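Local coordinates for CADD-like protein of unknown function (Nostoc punctiforme, PDB 3B5O), which is of unknown function but is CADD-like, belongs to the heme oxygenase-like clan and may be an oxidoreductase, at residues A[19-32]-A[212-226]. Numbering follows the deposited sequence.
Sequences YVAFSITENPVVQM and RAMIDAMQVWWQELA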
ATOM      1  N   TYR A  19      -7.114  11.779  -6.068  1.00 17.13           N
ATOM      2  CA  TYR A  19      -7.419  10.422  -5.569  1.00 15.40           C
ATOM      3  C   TYR A  19      -7.999  10.467  -4.157  1.00 15.30           C
ATOM      4  O   TYR A  19      -7.262  10.530  -3.187  1.00 16.91           O
ATOM      5  CB  TYR A  19      -6.168   9.540  -5.623  1.00 15.59           C
ATOM      6  CG  TYR A  19      -5.902   9.097  -7.021  1.00 14.87           C
ATOM      7  CD1 TYR A  19      -5.364   9.980  -7.957  1.00 15.80           C
ATOM      8  CD2 TYR A  19      -6.316   7.867  -7.470  1.00 15.57           C
ATOM      9  CE1 TYR A  19      -5.205   9.615  -9.272  1.00 16.27           C
ATOM     10  CE2 TYR A  19      -6.156   7.470  -8.780  1.00 15.34           C
ATOM     11  CZ  TYR A  19      -5.600   8.369  -9.688  1.00 15.45           C
ATOM     12  OH  TYR A  19      -5.436   8.020 -10.989  1.00 17.16           O
ATOM     13  N   VAL A  20      -9.314  10.379  -4.073  1.00 14.48           N
ATOM     14  CA  VAL A  20      -9.988  10.429  -2.769  1.00 15.11           C
ATOM     15  C   VAL A  20      -9.566   9.287  -1.852  1.00 13.49           C
ATOM     16  O   VAL A  20      -9.610   9.434  -0.640  1.00 15.52           O
ATOM     17  CB  VAL A  20     -11.516  10.448  -2.890  1.00 16.67           C
ATOM     18  CG1 VAL A  20     -11.983  11.748  -3.588  1.00 19.09           C
ATOM     19  CG2 VAL A  20     -12.086   9.221  -3.582  1.00 19.33           C
ATOM     20  N   ALA A  21      -9.164   8.145  -2.395  1.00 13.86           N
ATOM     21  CA  ALA A  21      -8.802   7.046  -1.511  1.00 13.71           C
ATOM     22  C   ALA A  21      -7.630   7.375  -0.614  1.00 14.79           C
ATOM     23  O   ALA A  21      -7.471   6.760   0.426  1.00 14.76           O
ATOM     24  CB  ALA A  21      -8.477   5.786  -2.328  1.00 14.82           C
ATOM     25  N   PHE A  22      -6.771   8.299  -1.049  1.00 14.64           N
ATOM     26  CA  PHE A  22      -5.579   8.649  -0.304  1.00 15.64           C
ATOM     27  C   PHE A  22      -5.743   9.943   0.472  1.00 17.17           C
ATOM     28  O   PHE A  22      -4.790  10.405   1.093  1.00 19.57           O
ATOM     29  CB  PHE A  22      -4.369   8.619  -1.244  1.00 18.04           C
ATOM     30  CG  PHE A  22      -4.191   7.262  -1.848  1.00 17.42           C
ATOM     31  CD1 PHE A  22      -3.823   6.211  -1.034  1.00 20.86           C
ATOM     32  CD2 PHE A  22      -4.539   7.000  -3.164  1.00 20.79           C
ATOM     33  CE1 PHE A  22      -3.745   4.911  -1.507  1.00 23.03           C
ATOM     34  CE2 PHE A  22      -4.437   5.681  -3.654  1.00 22.07           C
ATOM     35  CZ  PHE A  22      -4.050   4.668  -2.812  1.00 23.90           C
ATOM     36  N   SER A  23      -6.959  10.488   0.451  1.00 15.60           N
ATOM     37  CA  SER A  23      -7.301  11.663   1.254  1.00 16.04           C
ATOM     38  C   SER A  23      -7.729  11.270   2.660  1.00 15.28           C
ATOM     39  O   SER A  23      -8.588  10.405   2.837  1.00 17.06           O
ATOM     40  CB  SER A  23      -8.456  12.385   0.609  1.00 16.53           C
ATOM     41  OG  SER A  23      -9.015  13.379   1.472  1.00 19.31           O
ATOM     42  N   ILE A  24      -7.185  11.959   3.653  1.00 17.62           N
ATOM     43  CA  ILE A  24      -7.509  11.655   5.038  1.00 17.69           C
ATOM     44  C   ILE A  24      -8.951  12.018   5.402  1.00 18.67           C
ATOM     45  O   ILE A  24      -9.494  11.502   6.380  1.00 20.98           O
ATOM     46  CB  ILE A  24      -6.489  12.337   5.992  1.00 19.03           C
ATOM     47  CG1 ILE A  24      -6.492  11.693   7.382  1.00 21.16           C
ATOM     48  CG2 ILE A  24      -6.720  13.844   6.084  1.00 23.06           C
ATOM     49  CD1 ILE A  24      -6.186  10.199   7.411  1.00 21.03           C
ATOM     50  N   THR A  25      -9.575  12.887   4.608  1.00 18.87           N
ATOM     51  CA  THR A  25     -10.971  13.231   4.782  1.00 18.75           C
ATOM     52  C   THR A  25     -11.938  12.581   3.799  1.00 17.47           C
ATOM     53  O   THR A  25     -13.080  12.324   4.149  1.00 20.37           O
ATOM     54  CB  THR A  25     -11.190  14.759   4.736  1.00 20.60           C
ATOM     55  OG1 THR A  25     -10.702  15.271   3.503  1.00 23.06           O
ATOM     56  CG2 THR A  25     -10.472  15.443   5.918  1.00 24.74           C
ATOM     57  N   GLU A  26     -11.520  12.348   2.549  0.50 16.92           N
ATOM     58  CA  GLU A  26     -12.452  11.851   1.533  0.50 17.78           C
ATOM     59  C   GLU A  26     -12.341  10.358   1.238  0.50 16.07           C
ATOM     60  O   GLU A  26     -13.137   9.829   0.466  0.50 15.92           O
ATOM     61  CB  GLU A  26     -12.318  12.632   0.225  0.50 18.18           C
ATOM     62  CG  GLU A  26     -12.889  14.028   0.287  0.50 19.62           C
ATOM     63  CD  GLU A  26     -12.700  14.786  -1.012  0.50 22.37           C
ATOM     64  OE1 GLU A  26     -11.570  15.255  -1.278  0.50 26.13           O
ATOM     65  OE2 GLU A  26     -13.693  14.915  -1.755  0.50 28.20           O
ATOM     66  N   ASN A  27     -11.408   9.668   1.881  1.00 14.80           N
ATOM     67  CA  ASN A  27     -11.332   8.210   1.717  1.00 14.38           C
ATOM     68  C   ASN A  27     -12.705   7.596   2.005  1.00 13.09           C
ATOM     69  O   ASN A  27     -13.384   8.032   2.934  1.00 14.20           O
ATOM     70  CB  ASN A  27     -10.224   7.647   2.597  1.00 14.72           C
ATOM     71  CG  ASN A  27     -10.278   6.148   2.719  1.00 14.02           C
ATOM     72  OD1 ASN A  27     -11.070   5.630   3.493  1.00 15.20           O
ATOM     73  ND2 ASN A  27      -9.401   5.449   1.993  1.00 14.35           N
ATOM     74  N   PRO A  28     -13.139   6.604   1.211  1.00 14.47           N
ATOM     75  CA  PRO A  28     -14.490   6.100   1.379  1.00 15.29           C
ATOM     76  C   PRO A  28     -14.782   5.376   2.691  1.00 14.34           C
ATOM     77  O   PRO A  28     -15.935   5.367   3.105  1.00 15.81           O
ATOM     78  CB  PRO A  28     -14.683   5.178   0.175  1.00 16.95           C
ATOM     79  CG  PRO A  28     -13.343   4.797  -0.223  1.00 16.71           C
ATOM     80  CD  PRO A  28     -12.481   5.993   0.040  1.00 14.83           C
ATOM     81  N   VAL A  29     -13.778   4.772   3.314  1.00 12.84           N
ATOM     82  CA  VAL A  29     -13.962   4.209   4.638  1.00 13.99           C
ATOM     83  C   VAL A  29     -14.094   5.336   5.660  1.00 14.73           C
ATOM     84  O   VAL A  29     -14.979   5.309   6.516  1.00 15.52           O
ATOM     85  CB  VAL A  29     -12.860   3.191   4.991  1.00 14.23           C
ATOM     86  CG1 VAL A  29     -13.049   2.719   6.430  1.00 14.99           C
ATOM     87  CG2 VAL A  29     -12.898   1.994   3.995  1.00 15.45           C
ATOM     88  N   VAL A  30     -13.226   6.344   5.581  1.00 14.48           N
ATOM     89  CA  VAL A  30     -13.363   7.523   6.468  1.00 15.07           C
ATOM     90  C   VAL A  30     -14.776   8.112   6.348  1.00 16.13           C
ATOM     91  O   VAL A  30     -15.400   8.467   7.355  1.00 17.43           O
ATOM     92  CB  VAL A  30     -12.297   8.593   6.168  1.00 15.89           C
ATOM     93  CG1 VAL A  30     -12.614   9.905   6.932  1.00 16.84           C
ATOM     94  CG2 VAL A  30     -10.902   8.047   6.538  1.00 17.86           C
ATOM     95  N   GLN A  31     -15.299   8.170   5.125  1.00 14.94           N
ATOM     96  CA  GLN A  31     -16.621   8.768   4.873  1.00 17.17           C
ATOM     97  C   GLN A  31     -17.777   7.987   5.477  1.00 18.01           C
ATOM     98  O   GLN A  31     -18.879   8.539   5.612  1.00 22.34           O
ATOM     99  CB  GLN A  31     -16.846   8.984   3.372  1.00 19.90           C
ATOM    100  CG  GLN A  31     -15.971  10.091   2.813  1.00 20.95           C
ATOM    101  CD  GLN A  31     -16.591  11.461   2.995  1.00 24.73           C
ATOM    102  OE1 GLN A  31     -17.765  11.664   2.655  1.00 29.65           O
ATOM    103  NE2 GLN A  31     -15.816  12.406   3.522  1.00 30.61           N
HETATM  104  N   MSE A  32     -17.550   6.723   5.837  1.00 16.11           N
HETATM  105  CA  MSE A  32     -18.583   5.899   6.461  1.00 17.93           C
HETATM  106  C   MSE A  32     -18.419   5.773   7.974  1.00 15.49           C
HETATM  107  O   MSE A  32     -19.232   5.111   8.615  1.00 15.71           O
HETATM  108  CB  MSE A  32     -18.688   4.506   5.818  1.00 20.12           C
HETATM  109  CG  MSE A  32     -17.515   3.532   6.087  1.00 22.84           C
HETATM  110 SE   MSE A  32     -17.746   1.924   5.128  0.75 26.42          SE
HETATM  111  CE  MSE A  32     -18.495   0.937   6.639  1.00 26.38           C
ATOM    112  N   ARG A 212      -0.042   5.111 -12.670  1.00 12.97           N
ATOM    113  CA  ARG A 212      -1.462   5.402 -12.767  1.00 13.19           C
ATOM    114  C   ARG A 212      -2.290   4.137 -12.536  1.00 12.50           C
ATOM    115  O   ARG A 212      -3.292   4.147 -11.815  1.00 12.79           O
ATOM    116  CB  ARG A 212      -1.768   5.943 -14.162  1.00 14.55           C
ATOM    117  CG  ARG A 212      -3.232   6.158 -14.452  1.00 16.19           C
ATOM    118  CD  ARG A 212      -3.789   7.306 -13.668  1.00 16.08           C
ATOM    119  NE  ARG A 212      -3.368   8.560 -14.276  1.00 16.75           N
ATOM    120  CZ  ARG A 212      -3.946   9.736 -14.061  1.00 17.29           C
ATOM    121  NH1 ARG A 212      -4.949   9.870 -13.196  1.00 17.97           N
ATOM    122  NH2 ARG A 212      -3.497  10.787 -14.721  1.00 17.42           N
ATOM    123  N   ALA A 213      -1.884   3.037 -13.173  1.00 12.67           N
ATOM    124  CA  ALA A 213      -2.656   1.804 -13.080  1.00 11.75           C
ATOM    125  C   ALA A 213      -2.695   1.314 -11.636  1.00 12.84           C
ATOM    126  O   ALA A 213      -3.721   0.826 -11.154  1.00 12.95           O
ATOM    127  CB  ALA A 213      -2.088   0.721 -13.987  1.00 14.03           C
HETATM  128  N   MSE A 214      -1.577   1.442 -10.943  1.00 11.89           N
HETATM  129  CA  MSE A 214      -1.503   0.971  -9.563  1.00 11.40           C
HETATM  130  C   MSE A 214      -2.378   1.799  -8.637  1.00 12.14           C
HETATM  131  O   MSE A 214      -3.127   1.257  -7.826  1.00 12.48           O
HETATM  132  CB  MSE A 214      -0.054   0.971  -9.096  1.00 11.92           C
HETATM  133  CG  MSE A 214       0.152   0.440  -7.711  1.00 12.83           C
HETATM  134 SE   MSE A 214      -0.333  -1.426  -7.545  0.75 14.61          SE
HETATM  135  CE  MSE A 214       0.622  -1.895  -5.993  1.00 21.92           C
ATOM    136  N   ILE A 215      -2.265   3.120  -8.708  1.00 12.23           N
ATOM    137  CA  ILE A 215      -3.079   3.973  -7.830  1.00 12.39           C
ATOM    138  C   ILE A 215      -4.560   3.836  -8.153  1.00 12.15           C
ATOM    139  O   ILE A 215      -5.397   3.871  -7.261  1.00 12.55           O
ATOM    140  CB  ILE A 215      -2.582   5.449  -7.744  1.00 13.21           C
ATOM    141  CG1 ILE A 215      -2.741   6.189  -9.082  1.00 13.69           C
ATOM    142  CG2 ILE A 215      -1.151   5.484  -7.192  1.00 15.47           C
ATOM    143  CD1 ILE A 215      -2.378   7.679  -8.985  1.00 15.26           C
ATOM    144  N   ASP A 216      -4.900   3.644  -9.429  1.00 12.22           N
ATOM    145  CA  ASP A 216      -6.295   3.414  -9.811  1.00 13.65           C
ATOM    146  C   ASP A 216      -6.804   2.124  -9.175  1.00 13.49           C
ATOM    147  O   ASP A 216      -7.915   2.081  -8.647  1.00 13.39           O
ATOM    148  CB  ASP A 216      -6.462   3.357 -11.333  1.00 13.77           C
ATOM    149  CG  ASP A 216      -6.435   4.708 -12.014  1.00 18.43           C
ATOM    150  OD1 ASP A 216      -6.606   5.727 -11.348  1.00 19.19           O
ATOM    151  OD2 ASP A 216      -6.258   4.715 -13.259  1.00 18.57           O
ATOM    152  N   ALA A 217      -5.992   1.070  -9.218  1.00 12.21           N
ATOM    153  CA  ALA A 217      -6.403  -0.225  -8.670  1.00 11.70           C
ATOM    154  C   ALA A 217      -6.594  -0.129  -7.154  1.00 11.30           C
ATOM    155  O   ALA A 217      -7.560  -0.688  -6.580  1.00 11.99           O
ATOM    156  CB  ALA A 217      -5.383  -1.310  -9.021  1.00 14.02           C
HETATM  157  N   MSE A 218      -5.686   0.557  -6.502  1.00 11.25           N
HETATM  158  CA  MSE A 218      -5.774   0.705  -5.048  1.00 11.92           C
HETATM  159  C   MSE A 218      -7.000   1.523  -4.670  1.00 11.80           C
HETATM  160  O   MSE A 218      -7.701   1.205  -3.698  1.00 12.00           O
HETATM  161  CB  MSE A 218      -4.526   1.373  -4.518  1.00 12.18           C
HETATM  162  CG  MSE A 218      -3.273   0.511  -4.629  1.00 13.56           C
HETATM  163 SE   MSE A 218      -1.664   1.418  -4.141  0.75 19.59          SE
HETATM  164  CE  MSE A 218      -1.946   1.504  -2.254  1.00 24.56           C
ATOM    165  N   GLN A 219      -7.274   2.583  -5.420  1.00 11.97           N
ATOM    166  CA  GLN A 219      -8.467   3.378  -5.139  1.00 12.11           C
ATOM    167  C   GLN A 219      -9.763   2.592  -5.292  1.00 11.76           C
ATOM    168  O   GLN A 219     -10.658   2.671  -4.443  1.00 12.69           O
ATOM    169  CB  GLN A 219      -8.477   4.670  -5.955  1.00 12.94           C
ATOM    170  CG  GLN A 219      -9.818   5.397  -5.850  1.00 14.10           C
ATOM    171  CD  GLN A 219      -9.719   6.871  -6.011  1.00 15.95           C
ATOM    172  OE1 GLN A 219      -9.014   7.532  -5.268  1.00 14.77           O
ATOM    173  NE2 GLN A 219     -10.463   7.411  -6.973  1.00 20.67           N
ATOM    174  N   VAL A 220      -9.869   1.855  -6.391  0.50 11.06           N
ATOM    175  CA  VAL A 220     -11.013   0.991  -6.622  0.50 11.76           C
ATOM    176  C   VAL A 220     -11.217   0.025  -5.451  0.50 11.18           C
ATOM    177  O   VAL A 220     -12.326  -0.161  -4.988  0.50 12.51           O
ATOM    178  CB  VAL A 220     -10.896   0.263  -7.995  0.50 12.15           C
ATOM    179  CG1 VAL A 220     -11.803  -0.959  -8.044  0.50 11.99           C
ATOM    180  CG2 VAL A 220     -11.212   1.255  -9.136  0.50 12.21           C
ATOM    181  N   TRP A 221     -10.133  -0.551  -4.953  1.00 11.44           N
ATOM    182  CA  TRP A 221     -10.192  -1.459  -3.805  1.00 10.88           C
ATOM    183  C   TRP A 221     -10.745  -0.792  -2.567  1.00 11.31           C
ATOM    184  O   TRP A 221     -11.643  -1.331  -1.918  1.00 12.45           O
ATOM    185  CB  TRP A 221      -8.815  -2.040  -3.542  1.00 11.31           C
ATOM    186  CG  TRP A 221      -8.658  -2.901  -2.345  1.00 11.33           C
ATOM    187  CD1 TRP A 221      -9.276  -4.080  -2.086  1.00 12.33           C
ATOM    188  CD2 TRP A 221      -7.711  -2.688  -1.299  1.00 12.18           C
ATOM    189  NE1 TRP A 221      -8.812  -4.594  -0.905  1.00 13.17           N
ATOM    190  CE2 TRP A 221      -7.825  -3.780  -0.415  1.00 13.57           C
ATOM    191  CE3 TRP A 221      -6.766  -1.686  -1.032  1.00 14.41           C
ATOM    192  CZ2 TRP A 221      -7.009  -3.914   0.703  1.00 15.12           C
ATOM    193  CZ3 TRP A 221      -5.968  -1.802   0.075  1.00 15.92           C
ATOM    194  CH2 TRP A 221      -6.098  -2.917   0.944  1.00 15.69           C
ATOM    195  N   TRP A 222     -10.237   0.381  -2.234  1.00 11.22           N
ATOM    196  CA  TRP A 222     -10.763   1.086  -1.060  1.00 11.08           C
ATOM    197  C   TRP A 222     -12.267   1.337  -1.189  1.00 11.73           C
ATOM    198  O   TRP A 222     -13.009   1.192  -0.231  1.00 12.73           O
ATOM    199  CB  TRP A 222     -10.012   2.412  -0.854  1.00 13.12           C
ATOM    200  CG  TRP A 222      -8.718   2.250  -0.124  1.00 12.90           C
ATOM    201  CD1 TRP A 222      -7.456   2.262  -0.642  1.00 13.51           C
ATOM    202  CD2 TRP A 222      -8.574   1.989   1.268  1.00 13.79           C
ATOM    203  NE1 TRP A 222      -6.525   2.047   0.347  1.00 15.23           N
ATOM    204  CE2 TRP A 222      -7.194   1.872   1.533  1.00 15.26           C
ATOM    205  CE3 TRP A 222      -9.486   1.849   2.327  1.00 15.70           C
ATOM    206  CZ2 TRP A 222      -6.710   1.638   2.803  1.00 18.25           C
ATOM    207  CZ3 TRP A 222      -8.994   1.609   3.580  1.00 19.87           C
ATOM    208  CH2 TRP A 222      -7.629   1.503   3.808  1.00 19.61           C
ATOM    209  N   GLN A 223     -12.701   1.731  -2.383  1.00 12.01           N
ATOM    210  CA  GLN A 223     -14.114   1.988  -2.633  1.00 13.50           C
ATOM    211  C   GLN A 223     -14.930   0.709  -2.469  1.00 12.86           C
ATOM    212  O   GLN A 223     -15.992   0.695  -1.831  1.00 14.22           O
ATOM    213  CB  GLN A 223     -14.300   2.596  -4.019  1.00 13.98           C
ATOM    214  CG  GLN A 223     -13.660   3.968  -4.128  1.00 16.17           C
ATOM    215  CD  GLN A 223     -13.632   4.533  -5.520  1.00 18.56           C
ATOM    216  OE1 GLN A 223     -13.540   3.802  -6.510  1.00 20.90           O
ATOM    217  NE2 GLN A 223     -13.699   5.879  -5.606  1.00 22.73           N
ATOM    218  N   GLU A 224     -14.416  -0.393  -3.009  1.00 12.98           N
ATOM    219  CA  GLU A 224     -15.153  -1.642  -2.963  1.00 14.14           C
ATOM    220  C   GLU A 224     -15.168  -2.220  -1.568  1.00 13.84           C
ATOM    221  O   GLU A 224     -16.175  -2.825  -1.143  1.00 15.10           O
ATOM    222  CB  GLU A 224     -14.544  -2.655  -3.945  1.00 15.20           C
ATOM    223  CG  GLU A 224     -14.764  -2.285  -5.372  1.00 16.05           C
ATOM    224  CD  GLU A 224     -13.932  -3.089  -6.357  1.00 17.83           C
ATOM    225  OE1 GLU A 224     -13.078  -3.854  -5.910  1.00 21.97           O
ATOM    226  OE2 GLU A 224     -14.166  -2.927  -7.554  1.00 24.59           O
ATOM    227  N   LEU A 225     -14.072  -2.044  -0.852  0.50 13.13           N
ATOM    228  CA  LEU A 225     -13.970  -2.529   0.516  0.50 13.73           C
ATOM    229  C   LEU A 225     -14.879  -1.749   1.484  0.50 14.43           C
ATOM    230  O   LEU A 225     -15.379  -2.299   2.470  0.50 15.00           O
ATOM    231  CB  LEU A 225     -12.513  -2.469   0.941  0.50 13.73           C
ATOM    232  CG  LEU A 225     -12.172  -3.012   2.308  0.50 13.83           C
ATOM    233  CD1 LEU A 225     -12.430  -4.502   2.365  0.50 14.44           C
ATOM    234  CD2 LEU A 225     -10.719  -2.745   2.615  0.50 14.09           C
ATOM    235  N   ALA A 226     -15.074  -0.462   1.224  1.00 13.58           N
ATOM    236  CA  ALA A 226     -16.060   0.311   1.985  1.00 13.95           C
ATOM    237  C   ALA A 226     -17.490  -0.227   1.773  1.00 14.80           C
ATOM    238  O   ALA A 226     -18.263  -0.351   2.730  1.00 16.57           O
ATOM    239  CB  ALA A 226     -15.979   1.799   1.616  1.00 15.47           C
TER
HETATM  240  O   HOH W   1     -10.740  10.363  -6.677  1.00 18.90           O
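Y19 OH is gripped by two groups from helix 204-230. It donates to D216 OD1 at 2.6 Å, on the syn side but tilted out of the carboxylate plane, and accepts from R212 NH1 at 2.9 Å. Both partners lie at the ring edge, near its plane. I215 CD1 covers one face in a CH-pi contact, 3.6 Å from the ring centroid. CG1 of I215 stands between its own backbone N and carbonyl carbon (chi1 67°), which sends CD1 over the tyrosine.

One turn on, Q219 reaches out to the loop backbone with its chain extended beyond CG. Its OE1 takes the A21 N-H in a nearly straight bond (171°), from above the carbonyl plane. NE2 and V20 N share a water.

W222 comes next along the helix. N27 ND2 sits over one indole face, 3.6 Å from CE3, with the amide steeply turned to the ring. The same ND2 donates to A21 O, which fixes the amide. V29 CG2 meets the indole edge. The five-membered ring of W222 turns its edge to the face of F22 in an offset edge-to-face pair (planes at 81°). W222 NE1 is buried without a partner. P28 packs on A226 CB.

The loop between helices 2-18 and 38-68, with an Asx motif at N27, lies along helix 204-230 of this all-helical, heme oxygenase-like fold.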